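Local atomic coordinates of putative cell adhesion protein (PDB entry 3LIU), a protein that probably serves as a fimbrillin-type structural subunit of a bacterial surface pilus and so takes part in cell adhesion. Residues I178-A183 against L309-D314; F198-V203 against K269-N274; V203-A208 against N305-I310; Y333-G338 against I362-I367. All blocks are in the same frame, centred on the assembly; numbering follows the deposited sequence.

Interaction 1: residues I178-A183 against L309-D314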
loop_
_atom_site.group_PDB
_atom_site.type_symbol
_atom_site.label_atom_id
_atom_site.label_comp_id
_atom_site.label_asym_id
_atom_site.label_seq_id
_atom_site.Cartn_x
_atom_site.Cartn_y
_atom_site.Cartn_z
ATOM N N ILE A 178 -1.514 -4.368 5.830
ATOM C CA ILE A 178 -0.969 -4.508 7.169
ATOM C C ILE A 178 -2.030 -5.128 8.062
ATOM O O ILE A 178 -3.193 -4.666 8.099
ATOM C CB ILE A 178 -0.476 -3.147 7.778
ATOM C CG1 ILE A 178 0.623 -2.537 6.924
ATOM C CG2 ILE A 178 0.044 -3.332 9.207
ATOM C CD1 ILE A 178 1.087 -1.090 7.361
ATOM N N ALA A 179 -1.649 -6.168 8.782
ATOM C CA ALA A 179 -2.579 -6.849 9.703
ATOM C C ALA A 179 -1.876 -7.325 10.956
ATOM O O ALA A 179 -0.683 -7.648 10.926
ATOM C CB ALA A 179 -3.250 -8.011 9.019
ATOM N N LEU A 180 -2.631 -7.329 12.059
ATOM C CA LEU A 180 -2.238 -7.916 13.308
ATOM C C LEU A 180 -2.645 -9.389 13.279
ATOM O O LEU A 180 -3.847 -9.721 13.270
ATOM C CB LEU A 180 -2.928 -7.211 14.502
ATOM C CG LEU A 180 -2.571 -7.741 15.898
ATOM C CD1 LEU A 180 -1.168 -7.317 16.328
ATOM C CD2 LEU A 180 -3.623 -7.351 16.957
ATOM N N ALA A 181 -1.635 -10.250 13.265
ATOM C CA ALA A 181 -1.787 -11.683 13.182
ATOM C C ALA A 181 -2.003 -12.254 14.575
ATOM O O ALA A 181 -2.691 -13.230 14.732
ATOM C CB ALA A 181 -0.546 -12.289 12.549
ATOM N N GLY A 182 -1.428 -11.655 15.593
ATOM C CA GLY A 182 -1.746 -12.107 16.964
ATOM C C GLY A 182 -1.199 -11.169 18.019
ATOM O O GLY A 182 -0.316 -10.373 17.746
ATOM N N ALA A 183 -1.760 -11.244 19.224
ATOM C CA ALA A 183 -1.311 -10.400 20.330
ATOM C C ALA A 183 -1.484 -11.123 21.638
ATOM O O ALA A 183 -2.552 -11.062 22.224
ATOM C CB ALA A 183 -2.083 -9.112 20.358
ATOM N N LEU A 309 1.587 0.478 13.528
ATOM C CA LEU A 309 0.466 -0.264 13.988
ATOM C C LEU A 309 0.409 -0.138 15.491
ATOM O O LEU A 309 1.379 -0.445 16.212
ATOM C CB LEU A 309 0.514 -1.743 13.540
ATOM C CG LEU A 309 -0.723 -2.540 14.014
ATOM C CD1 LEU A 309 -1.248 -3.506 12.970
ATOM C CD2 LEU A 309 -0.485 -3.251 15.346
ATOM N N ILE A 310 -0.739 0.324 15.972
ATOM C CA ILE A 310 -0.950 0.520 17.399
ATOM C C ILE A 310 -2.154 -0.295 17.872
ATOM O O ILE A 310 -3.247 -0.242 17.246
ATOM C CB ILE A 310 -1.181 2.028 17.708
ATOM C CG1 ILE A 310 -0.058 2.875 17.109
ATOM C CG2 ILE A 310 -1.276 2.308 19.282
ATOM C CD1 ILE A 310 -0.203 4.414 17.348
ATOM N N VAL A 311 -1.956 -1.088 18.936
ATOM C CA VAL A 311 -3.040 -1.814 19.591
ATOM C C VAL A 311 -3.386 -1.222 20.956
ATOM O O VAL A 311 -2.530 -0.629 21.635
ATOM C CB VAL A 311 -2.757 -3.329 19.712
ATOM C CG1 VAL A 311 -2.258 -3.894 18.329
ATOM C CG2 VAL A 311 -1.756 -3.587 20.777
ATOM N N LYS A 312 -4.668 -1.320 21.290
ATOM C CA LYS A 312 -5.183 -0.947 22.595
ATOM C C LYS A 312 -5.899 -2.131 23.216
ATOM O O LYS A 312 -6.671 -2.806 22.539
ATOM C CB LYS A 312 -6.170 0.198 22.486
ATOM C CG LYS A 312 -6.426 0.897 23.847
ATOM C CD LYS A 312 -7.538 1.896 23.811
ATOM C CE LYS A 312 -8.870 1.226 23.666
ATOM N NZ LYS A 312 -9.920 2.229 23.596
ATOM N N GLY A 313 -5.672 -2.365 24.513
ATOM C CA GLY A 313 -6.397 -3.422 25.231
ATOM C C GLY A 313 -6.168 -3.367 26.730
ATOM O O GLY A 313 -5.521 -2.452 27.239
ATOM N N ASP A 314 -6.685 -4.359 27.437
ATOM C CA ASP A 314 -6.643 -4.378 28.898
ATOM C C ASP A 314 -5.609 -5.397 29.301
ATOM O O ASP A 314 -5.703 -6.552 28.891
ATOM C CB ASP A 314 -8.012 -4.757 29.485
ATOM C CG ASP A 314 -9.103 -3.759 29.118
ATOM O OD1 ASP A 314 -8.793 -2.651 28.624
ATOM O OD2 ASP A 314 -10.280 -4.110 29.284
#
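Leu180 and Leu309 meet inside a beta sandwich, where strand 172-185 of one layer packs against strand 308-319 of the other. The axes of the two segments come within 8.9 Å and cross at -44°, with their N-to-C directions in the same general sense. At this separation the backbones do not pair with each other, and each is bonded within its own layer. Ala179 and Ala181 bond to Ile362, while Val311 bonds to Tyr333.

The contact itself is wholly apolar and runs through four side chains. Leu309 sends CD1 across the interface to lie 4.0 Å from Ile178 CG2, the two side chains sliding past each other in opposite senses. Leu309 CD1 also comes to 4.2 Å from Leu180 N, so this methyl sits over the backbone of the facing strand as well as beside a side chain. Its sister methyl, Leu309 CD2, lies 4.2 Å from Leu180 CD1. With CG anti to the backbone N (chi1 -179°), Leu180 stretches its fork toward Val311 and crosses that side chain at about a right angle. Leu200 and Val203 of strand 193-213, together with Leu364 of strand 358-366, also touch Leu180 and continue the same buried core.

Val311 turns CG1 anti to its own carbonyl carbon (chi1 -48°) and offers this single methyl to both prongs of the leucine: Val311 CG1 lies 4.0 Å from Leu180 CD2 and 4.1 Å from Leu180 CD1.

Interaction 2: residues F198-V203 against K269-N274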
loop_
_atom_site.group_PDB
_atom_site.type_symbol
_atom_site.label_atom_id
_atom_site.label_comp_id
_atom_site.label_asym_id
_atom_site.label_seq_id
_atom_site.Cartn_x
_atom_site.Cartn_y
_atom_site.Cartn_z
ATOM N N PHE A 198 -4.177 -10.415 28.260
ATOM C CA PHE A 198 -4.358 -9.181 27.495
ATOM C C PHE A 198 -5.577 -9.382 26.636
ATOM O O PHE A 198 -5.638 -10.371 25.911
ATOM C CB PHE A 198 -3.165 -8.926 26.620
ATOM C CG PHE A 198 -3.318 -7.747 25.685
ATOM C CD1 PHE A 198 -3.236 -6.449 26.161
ATOM C CD2 PHE A 198 -3.514 -7.940 24.342
ATOM C CE1 PHE A 198 -3.389 -5.385 25.317
ATOM C CE2 PHE A 198 -3.648 -6.888 23.496
ATOM C CZ PHE A 198 -3.584 -5.602 23.973
ATOM N N VAL A 199 -6.536 -8.465 26.744
ATOM C CA VAL A 199 -7.754 -8.477 25.940
ATOM C C VAL A 199 -7.659 -7.316 24.956
ATOM O O VAL A 199 -7.617 -6.138 25.368
ATOM C CB VAL A 199 -9.020 -8.328 26.818
ATOM C CG1 VAL A 199 -10.264 -8.404 25.953
ATOM C CG2 VAL A 199 -9.049 -9.397 27.940
ATOM N N LEU A 200 -7.619 -7.656 23.666
ATOM C CA LEU A 200 -7.557 -6.686 22.601
ATOM C C LEU A 200 -8.879 -5.919 22.424
ATOM O O LEU A 200 -9.911 -6.535 22.305
ATOM C CB LEU A 200 -7.166 -7.390 21.292
ATOM C CG LEU A 200 -7.013 -6.464 20.090
ATOM C CD1 LEU A 200 -5.739 -5.572 20.274
ATOM C CD2 LEU A 200 -6.962 -7.306 18.811
ATOM N N LYS A 201 -8.823 -4.586 22.385
ATOM C CA LYS A 201 -10.024 -3.740 22.165
ATOM C C LYS A 201 -10.037 -3.028 20.818
ATOM O O LYS A 201 -11.100 -2.874 20.218
ATOM C CB LYS A 201 -10.149 -2.687 23.256
ATOM C CG LYS A 201 -10.635 -3.238 24.621
ATOM C CD LYS A 201 -10.922 -2.064 25.594
ATOM C CE LYS A 201 -11.748 -2.464 26.835
ATOM N NZ LYS A 201 -11.237 -1.804 28.129
ATOM N N GLU A 202 -8.863 -2.606 20.338
ATOM C CA GLU A 202 -8.779 -1.802 19.108
ATOM C C GLU A 202 -7.411 -1.982 18.431
ATOM O O GLU A 202 -6.388 -2.198 19.090
ATOM C CB GLU A 202 -9.012 -0.306 19.441
ATOM C CG GLU A 202 -9.035 0.662 18.235
ATOM C CD GLU A 202 -10.433 0.882 17.658
ATOM O OE1 GLU A 202 -11.394 0.304 18.195
ATOM O OE2 GLU A 202 -10.587 1.642 16.673
ATOM N N VAL A 203 -7.404 -1.883 17.105
ATOM C CA VAL A 203 -6.190 -1.812 16.328
ATOM C C VAL A 203 -6.290 -0.610 15.399
ATOM O O VAL A 203 -7.360 -0.350 14.824
ATOM C CB VAL A 203 -5.995 -3.103 15.501
ATOM C CG1 VAL A 203 -4.650 -3.082 14.786
ATOM C CG2 VAL A 203 -6.099 -4.359 16.413
ATOM N N LYS A 269 -9.897 -0.282 13.597
ATOM C CA LYS A 269 -10.837 -1.377 13.750
ATOM C C LYS A 269 -10.973 -1.754 15.211
ATOM O O LYS A 269 -9.975 -2.096 15.892
ATOM C CB LYS A 269 -10.356 -2.604 12.992
ATOM C CG LYS A 269 -11.303 -3.785 13.001
ATOM C CD LYS A 269 -12.244 -3.795 11.812
ATOM C CE LYS A 269 -13.196 -4.995 11.848
ATOM N NZ LYS A 269 -14.401 -4.715 12.665
ATOM N N LYS A 270 -12.212 -1.722 15.670
ATOM C CA LYS A 270 -12.596 -2.252 16.970
ATOM C C LYS A 270 -12.591 -3.795 16.934
ATOM O O LYS A 270 -12.991 -4.375 15.940
ATOM C CB LYS A 270 -13.986 -1.715 17.318
ATOM C CG LYS A 270 -14.512 -2.108 18.695
ATOM C CD LYS A 270 -15.814 -1.341 19.034
ATOM C CE LYS A 270 -16.249 -1.592 20.485
ATOM N NZ LYS A 270 -16.931 -0.402 21.096
ATOM N N HIS A 271 -12.113 -4.431 18.005
ATOM C CA HIS A 271 -12.125 -5.893 18.145
ATOM C C HIS A 271 -13.366 -6.339 18.907
ATOM O O HIS A 271 -13.538 -5.984 20.044
ATOM C CB HIS A 271 -10.881 -6.387 18.902
ATOM C CG HIS A 271 -10.728 -7.886 18.919
ATOM N ND1 HIS A 271 -10.543 -8.632 17.775
ATOM C CD2 HIS A 271 -10.685 -8.770 19.948
ATOM C CE1 HIS A 271 -10.417 -9.910 18.091
ATOM N NE2 HIS A 271 -10.484 -10.019 19.404
ATOM N N VAL A 272 -14.231 -7.096 18.248
ATOM C CA VAL A 272 -15.409 -7.718 18.886
ATOM C C VAL A 272 -15.515 -9.172 18.397
ATOM O O VAL A 272 -15.235 -9.439 17.228
ATOM C CB VAL A 272 -16.720 -6.911 18.615
ATOM C CG1 VAL A 272 -16.630 -5.523 19.273
ATOM C CG2 VAL A 272 -17.011 -6.787 17.120
ATOM N N GLU A 273 -15.873 -10.095 19.299
ATOM C CA GLU A 273 -15.879 -11.558 19.025
ATOM C C GLU A 273 -16.399 -11.890 17.621
ATOM O O GLU A 273 -15.814 -12.683 16.891
ATOM C CB GLU A 273 -16.714 -12.317 20.069
ATOM N N ASN A 274 -17.497 -11.253 17.257
ATOM C CA ASN A 274 -18.130 -11.471 15.971
ATOM C C ASN A 274 -17.389 -10.855 14.791
ATOM O O ASN A 274 -17.431 -11.417 13.701
ATOM C CB ASN A 274 -19.548 -10.921 16.017
ATOM C CG ASN A 274 -19.613 -9.578 16.708
ATOM O OD1 ASN A 274 -19.091 -9.419 17.819
ATOM N ND2 ASN A 274 -20.241 -8.601 16.058
HETATM O O HOH W 1 -13.717 -3.486 21.894
#
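Val203 and Lys269 form an antiparallel hydrogen-bonded pair that adds the short strand 268-270 to strand 193-213. Val203 N donates to Lys269 O at 2.9 Å, and Lys269 N returns the bond to Val203 O. Glu202 and Lys270 follow as the non-hydrogen-bonded pair. Toward strand 308-319, Lys201 and Glu202 both face Lys312 in a classic beta bulge. His271 N donates to Lys201 O at 2.9 Å from above the carbonyl plane, 51° out of it. A water donates to this oxygen and to His271 O, bridging the two segments where strand 268-270 gives way to loop.

Glu202 bends at chi2 (91°) and lays its carboxylate over the Lys269-Lys270 peptide, with OE1 3.1 Å from Lys270 CA but not hydrogen-bonded to Lys270 N. Lys270 NZ stays 6.3 Å from Glu202 OE1, too far for a salt bridge. With alanine at Glu202 the carboxylate is gone, and this peptide would probably lose its cover on that face.

His271 is held in its rotation by a hydrogen bond between ND1 and Ala277 N. Leu200 and His271 cross at about a right angle, and Leu200 CD2 makes a CH-pi contact over one ring face, 3.8 Å from His271 CG.

Interaction 3: residues V203-A208 against N305-I310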
loop_
_atom_site.group_PDB
_atom_site.type_symbol
_atom_site.label_atom_id
_atom_site.label_comp_id
_atom_site.label_asym_id
_atom_site.label_seq_id
_atom_site.Cartn_x
_atom_site.Cartn_y
_atom_site.Cartn_z
ATOM N N VAL A 203 -7.404 -1.883 17.105
ATOM C CA VAL A 203 -6.190 -1.812 16.328
ATOM C C VAL A 203 -6.290 -0.610 15.399
ATOM O O VAL A 203 -7.360 -0.350 14.824
ATOM C CB VAL A 203 -5.995 -3.103 15.501
ATOM C CG1 VAL A 203 -4.650 -3.082 14.786
ATOM C CG2 VAL A 203 -6.099 -4.359 16.413
ATOM N N PHE A 204 -5.226 0.170 15.273
ATOM C CA PHE A 204 -5.238 1.263 14.295
ATOM C C PHE A 204 -3.870 1.589 13.728
ATOM O O PHE A 204 -2.840 1.155 14.260
ATOM C CB PHE A 204 -5.985 2.525 14.828
ATOM C CG PHE A 204 -5.205 3.376 15.825
ATOM C CD1 PHE A 204 -5.071 2.985 17.130
ATOM C CD2 PHE A 204 -4.644 4.583 15.435
ATOM C CE1 PHE A 204 -4.386 3.765 18.057
ATOM C CE2 PHE A 204 -3.946 5.388 16.345
ATOM C CZ PHE A 204 -3.836 4.986 17.670
ATOM N N ILE A 205 -3.886 2.334 12.621
ATOM C CA ILE A 205 -2.672 2.697 11.926
ATOM C C ILE A 205 -2.452 4.200 12.018
ATOM O O ILE A 205 -3.426 4.962 11.931
ATOM C CB ILE A 205 -2.762 2.319 10.421
ATOM C CG1 ILE A 205 -3.049 0.834 10.249
ATOM C CG2 ILE A 205 -1.467 2.768 9.656
ATOM C CD1 ILE A 205 -2.061 -0.135 10.891
ATOM N N ALA A 206 -1.201 4.621 12.213
ATOM C CA ALA A 206 -0.848 6.069 12.262
ATOM C C ALA A 206 0.275 6.329 11.264
ATOM O O ALA A 206 1.043 5.433 10.960
ATOM C CB ALA A 206 -0.419 6.490 13.691
ATOM N N SER A 207 0.402 7.556 10.767
ATOM C CA SER A 207 1.405 7.878 9.760
ATOM C C SER A 207 1.408 6.976 8.534
ATOM O O SER A 207 2.464 6.608 8.034
ATOM C CB SER A 207 2.824 7.937 10.359
ATOM O OG SER A 207 2.867 8.910 11.390
ATOM N N ALA A 208 0.213 6.686 8.012
ATOM C CA ALA A 208 0.046 6.047 6.702
ATOM C C ALA A 208 0.208 7.150 5.667
ATOM O O ALA A 208 -0.507 8.156 5.739
ATOM C CB ALA A 208 -1.375 5.412 6.592
ATOM N N ASN A 305 8.049 9.727 11.345
ATOM C CA ASN A 305 6.638 9.384 11.071
ATOM C C ASN A 305 6.604 8.177 10.143
ATOM O O ASN A 305 6.017 8.181 9.058
ATOM C CB ASN A 305 5.848 10.553 10.439
ATOM C CG ASN A 305 5.150 11.462 11.485
ATOM O OD1 ASN A 305 5.243 11.224 12.702
ATOM N ND2 ASN A 305 4.441 12.538 10.990
ATOM N N HIS A 306 7.259 7.120 10.593
ATOM C CA HIS A 306 7.071 5.818 9.988
ATOM C C HIS A 306 5.691 5.344 10.318
ATOM O O HIS A 306 5.140 5.709 11.361
ATOM C CB HIS A 306 8.096 4.863 10.551
ATOM C CG HIS A 306 9.466 5.126 10.034
ATOM N ND1 HIS A 306 9.784 4.981 8.702
ATOM C CD2 HIS A 306 10.594 5.539 10.654
ATOM C CE1 HIS A 306 11.059 5.283 8.529
ATOM N NE2 HIS A 306 11.566 5.640 9.693
ATOM N N THR A 307 5.129 4.531 9.439
ATOM C CA THR A 307 3.801 3.980 9.655
ATOM C C THR A 307 3.812 3.052 10.863
ATOM O O THR A 307 4.711 2.200 10.982
ATOM C CB THR A 307 3.349 3.222 8.412
ATOM O OG1 THR A 307 3.327 4.136 7.321
ATOM C CG2 THR A 307 1.987 2.603 8.565
ATOM N N LEU A 308 2.845 3.274 11.764
ATOM C CA LEU A 308 2.732 2.517 13.018
ATOM C C LEU A 308 1.482 1.683 12.965
ATOM O O LEU A 308 0.443 2.140 12.453
ATOM C CB LEU A 308 2.628 3.464 14.252
ATOM C CG LEU A 308 3.682 4.562 14.407
ATOM C CD1 LEU A 308 3.434 5.448 15.628
ATOM C CD2 LEU A 308 5.120 4.022 14.456
ATOM N N LEU A 309 1.587 0.478 13.528
ATOM C CA LEU A 309 0.466 -0.264 13.988
ATOM C C LEU A 309 0.409 -0.138 15.491
ATOM O O LEU A 309 1.379 -0.445 16.212
ATOM C CB LEU A 309 0.514 -1.743 13.540
ATOM C CG LEU A 309 -0.723 -2.540 14.014
ATOM C CD1 LEU A 309 -1.248 -3.506 12.970
ATOM C CD2 LEU A 309 -0.485 -3.251 15.346
ATOM N N ILE A 310 -0.739 0.324 15.972
ATOM C CA ILE A 310 -0.950 0.520 17.399
ATOM C C ILE A 310 -2.154 -0.295 17.872
ATOM O O ILE A 310 -3.247 -0.242 17.246
ATOM C CB ILE A 310 -1.181 2.028 17.708
ATOM C CG1 ILE A 310 -0.058 2.875 17.109
ATOM C CG2 ILE A 310 -1.276 2.308 19.282
ATOM C CD1 ILE A 310 -0.203 4.414 17.348
HETATM O O HOH W 2 4.493 7.808 13.337
#
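The carbonyl oxygen of Ser207 receives the hydroxyl of Thr307 in a short bond, Thr307 OG1 to Ser207 O 2.7 Å, with the donor 35° out of the carbonyl plane. Asn287 ND2 lies within hydrogen-bonding reach of both oxygens and of Asn305 O, sharing its two hydrogens among them where the pairing of the two segments ends. A water joins Ser207 OG to His306 O, and Gln261 is a further partner of that hydroxyl.

From here strands 193-213 and 308-319 run as an antiparallel pair. Phe204 and Ile310 exchange two backbone hydrogen bonds, as do Ala206 and Leu308. Ile205 and Leu309 form the non-hydrogen-bonded pair between them, with Ile205 CA 3.2 Å from Leu308 O in a CA-H...O contact.

On the face carrying Phe204, Ala206 and Ile310, the phenyl group takes the crowded position between backbone N and carbonyl carbon (chi1 77°), which brings it alongside Ile310. Ile310 CB stands over the ring, 4.1 Å from its centroid, while CG2 reaches Phe204 CE1 at 3.6 Å and CD1 reaches Phe204 CZ at 3.7 Å. With an alanine at Phe204 the ring is gone, and Ile310 would probably lose the flat surface that three of its carbons lean on, opening a gap beside Tyr332.

On the face carrying Ile205 and Leu309, Val203 CG1 touches Leu309 CD1. Separately, Ile205 CG2 meets Thr307 CG2 at 3.6 Å. Thus the backbone bonds fix the register and apolar side chains pack on both faces of the pair, while Ser207 O is gripped by Thr307 and Asn287, and Ser207 OG by Gln261.

Interaction 4: residues Y333-G338 against I362-I367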
loop_
_atom_site.group_PDB
_atom_site.type_symbol
_atom_site.label_atom_id
_atom_site.label_comp_id
_atom_site.label_asym_id
_atom_site.label_seq_id
_atom_site.Cartn_x
_atom_site.Cartn_y
_atom_site.Cartn_z
ATOM N N TYR A 333 0.087 0.020 22.810
ATOM C CA TYR A 333 1.363 -0.536 22.375
ATOM C C TYR A 333 1.533 -0.214 20.875
ATOM O O TYR A 333 0.689 -0.622 20.028
ATOM C CB TYR A 333 1.378 -2.042 22.581
ATOM C CG TYR A 333 1.079 -2.494 23.995
ATOM C CD1 TYR A 333 -0.225 -2.658 24.419
ATOM C CD2 TYR A 333 2.111 -2.761 24.907
ATOM C CE1 TYR A 333 -0.528 -3.094 25.715
ATOM C CE2 TYR A 333 1.836 -3.174 26.200
ATOM C CZ TYR A 333 0.490 -3.363 26.589
ATOM O OH TYR A 333 0.181 -3.781 27.853
ATOM N N ALA A 334 2.576 0.552 20.558
ATOM C CA ALA A 334 2.845 1.001 19.196
ATOM C C ALA A 334 4.074 0.335 18.597
ATOM O O ALA A 334 5.087 0.207 19.286
ATOM C CB ALA A 334 3.021 2.532 19.188
ATOM N N ILE A 335 3.996 0.019 17.309
ATOM C CA ILE A 335 5.004 -0.712 16.539
ATOM C C ILE A 335 5.304 0.001 15.238
ATOM O O ILE A 335 4.406 0.177 14.419
ATOM C CB ILE A 335 4.398 -2.112 16.146
ATOM C CG1 ILE A 335 4.245 -2.962 17.397
ATOM C CG2 ILE A 335 5.181 -2.857 15.106
ATOM C CD1 ILE A 335 5.351 -2.788 18.367
ATOM N N PRO A 336 6.569 0.359 14.996
ATOM C CA PRO A 336 6.903 0.832 13.662
ATOM C C PRO A 336 6.978 -0.319 12.670
ATOM O O PRO A 336 7.845 -1.183 12.796
ATOM C CB PRO A 336 8.260 1.518 13.848
ATOM C CG PRO A 336 8.738 1.117 15.211
ATOM C CD PRO A 336 7.753 0.220 15.854
ATOM N N VAL A 337 6.095 -0.302 11.670
ATOM C CA VAL A 337 5.924 -1.442 10.752
ATOM C C VAL A 337 7.133 -1.580 9.820
ATOM O O VAL A 337 7.412 -0.742 8.959
ATOM C CB VAL A 337 4.602 -1.353 9.972
ATOM C CG1 VAL A 337 4.409 -2.585 9.017
ATOM C CG2 VAL A 337 3.425 -1.308 10.955
ATOM N N GLY A 338 7.843 -2.678 9.989
ATOM C CA GLY A 338 8.910 -3.030 9.077
ATOM C C GLY A 338 10.286 -2.520 9.445
ATOM O O GLY A 338 11.206 -2.569 8.634
ATOM N N ILE A 362 1.811 -9.010 11.590
ATOM C CA ILE A 362 2.452 -8.568 12.848
ATOM C C ILE A 362 1.932 -9.408 14.031
ATOM O O ILE A 362 0.726 -9.525 14.235
ATOM C CB ILE A 362 2.183 -7.052 13.089
ATOM C CG1 ILE A 362 2.730 -6.249 11.887
ATOM C CG2 ILE A 362 2.773 -6.589 14.433
ATOM C CD1 ILE A 362 2.511 -4.801 11.924
ATOM N N SER A 363 2.845 -10.033 14.760
ATOM C CA SER A 363 2.514 -10.778 15.964
ATOM C C SER A 363 3.170 -10.103 17.146
ATOM O O SER A 363 4.398 -9.947 17.181
ATOM C CB SER A 363 3.023 -12.223 15.856
ATOM O OG SER A 363 2.427 -12.842 14.737
ATOM N N LEU A 364 2.351 -9.714 18.115
ATOM C CA LEU A 364 2.831 -9.012 19.292
ATOM C C LEU A 364 2.941 -9.901 20.516
ATOM O O LEU A 364 2.089 -10.763 20.746
ATOM C CB LEU A 364 1.896 -7.841 19.590
ATOM C CG LEU A 364 1.807 -6.799 18.491
ATOM C CD1 LEU A 364 0.949 -5.581 18.997
ATOM C CD2 LEU A 364 3.202 -6.392 18.044
ATOM N N THR A 365 4.008 -9.711 21.287
ATOM C CA THR A 365 4.136 -10.363 22.587
ATOM C C THR A 365 4.120 -9.226 23.595
ATOM O O THR A 365 5.049 -8.414 23.633
ATOM C CB THR A 365 5.437 -11.171 22.740
ATOM O OG1 THR A 365 5.458 -12.224 21.770
ATOM C CG2 THR A 365 5.562 -11.797 24.164
ATOM N N ILE A 366 3.055 -9.148 24.386
ATOM C CA ILE A 366 2.923 -8.091 25.380
ATOM C C ILE A 366 3.496 -8.571 26.702
ATOM O O ILE A 366 3.099 -9.619 27.206
ATOM C CB ILE A 366 1.442 -7.684 25.496
ATOM C CG1 ILE A 366 1.040 -6.996 24.179
ATOM C CG2 ILE A 366 1.214 -6.783 26.732
ATOM C CD1 ILE A 366 -0.341 -7.067 23.915
ATOM N N ILE A 367 4.446 -7.825 27.260
ATOM C CA ILE A 367 5.191 -8.273 28.443
ATOM C C ILE A 367 5.088 -7.333 29.659
ATOM O O ILE A 367 5.834 -7.463 30.623
ATOM C CB ILE A 367 6.690 -8.546 28.094
ATOM C CG1 ILE A 367 7.421 -7.250 27.733
ATOM C CG2 ILE A 367 6.781 -9.589 26.925
ATOM C CD1 ILE A 367 8.948 -7.385 27.825
#
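Tyr333 and Ile366 are brought together by matching first torsions: Tyr333 CG (chi1 -55°) and Ile366 CG1 (chi1 -68°) each stand anti to their own carbonyl carbon. The phenol ring thereby lies across the isoleucine. Ile366 CG1 sits almost squarely over its centre, 4.2 Å from the centroid, in a CH-pi contact, and Ile366 CG2 reaches the outer end of the ring at 3.5 Å from Tyr333 CZ. The phenol oxygen itself hydrogen-bonds to Gly368 O just past the segment, which helps to fix the ring.

Two further side-chain pairs follow along the sandwich interface between strands 326-336 and 358-366; the axes of the two segments approach to 9.9 Å, their N-to-C directions 138° apart. Ile335 and Leu364 slide past each other in opposite senses, Ile335 CG1 lying 3.6 Å from Leu364 CD2. Nearer the loop, Ile362 crosses Val337 at about a right angle and presses CD1 to 3.7 Å from Val337 CG2. Val383 and Ala385 of strand 383-391 border the same core.

Between the segments all contacts are apolar or CH-pi, so the two layers are held here by the fit of buried side chains, and the phenol oxygen of Tyr333 bonds to the backbone carbonyl of Gly368.

Overall arrangement
The four contacts belong to one beta sandwich. Interactions 1 and 4 bridge its two layers, their centres about 7 Å apart, and interactions 2 and 3 are strand pairings within the layer that holds strand 193-213. Interaction 3 shares Leu309 and Ile310 with interaction 1 and Val203 with interaction 2, although the centres of 2 and 3 are about 17 Å apart. Probable backbone hydrogen bonds join interactions 1 and 4 (Ala181 N to Ile362 O, 2.7 Å) and 3 and 4 (Ile335 N to Leu309 O, 2.9 Å). Phe198 of interaction 2 packs on Tyr333 and Ile366 of interaction 4, while a salt bridge, Lys201 NZ to Asp314 OD1 at 2.6 Å, ties interaction 2 to interaction 1.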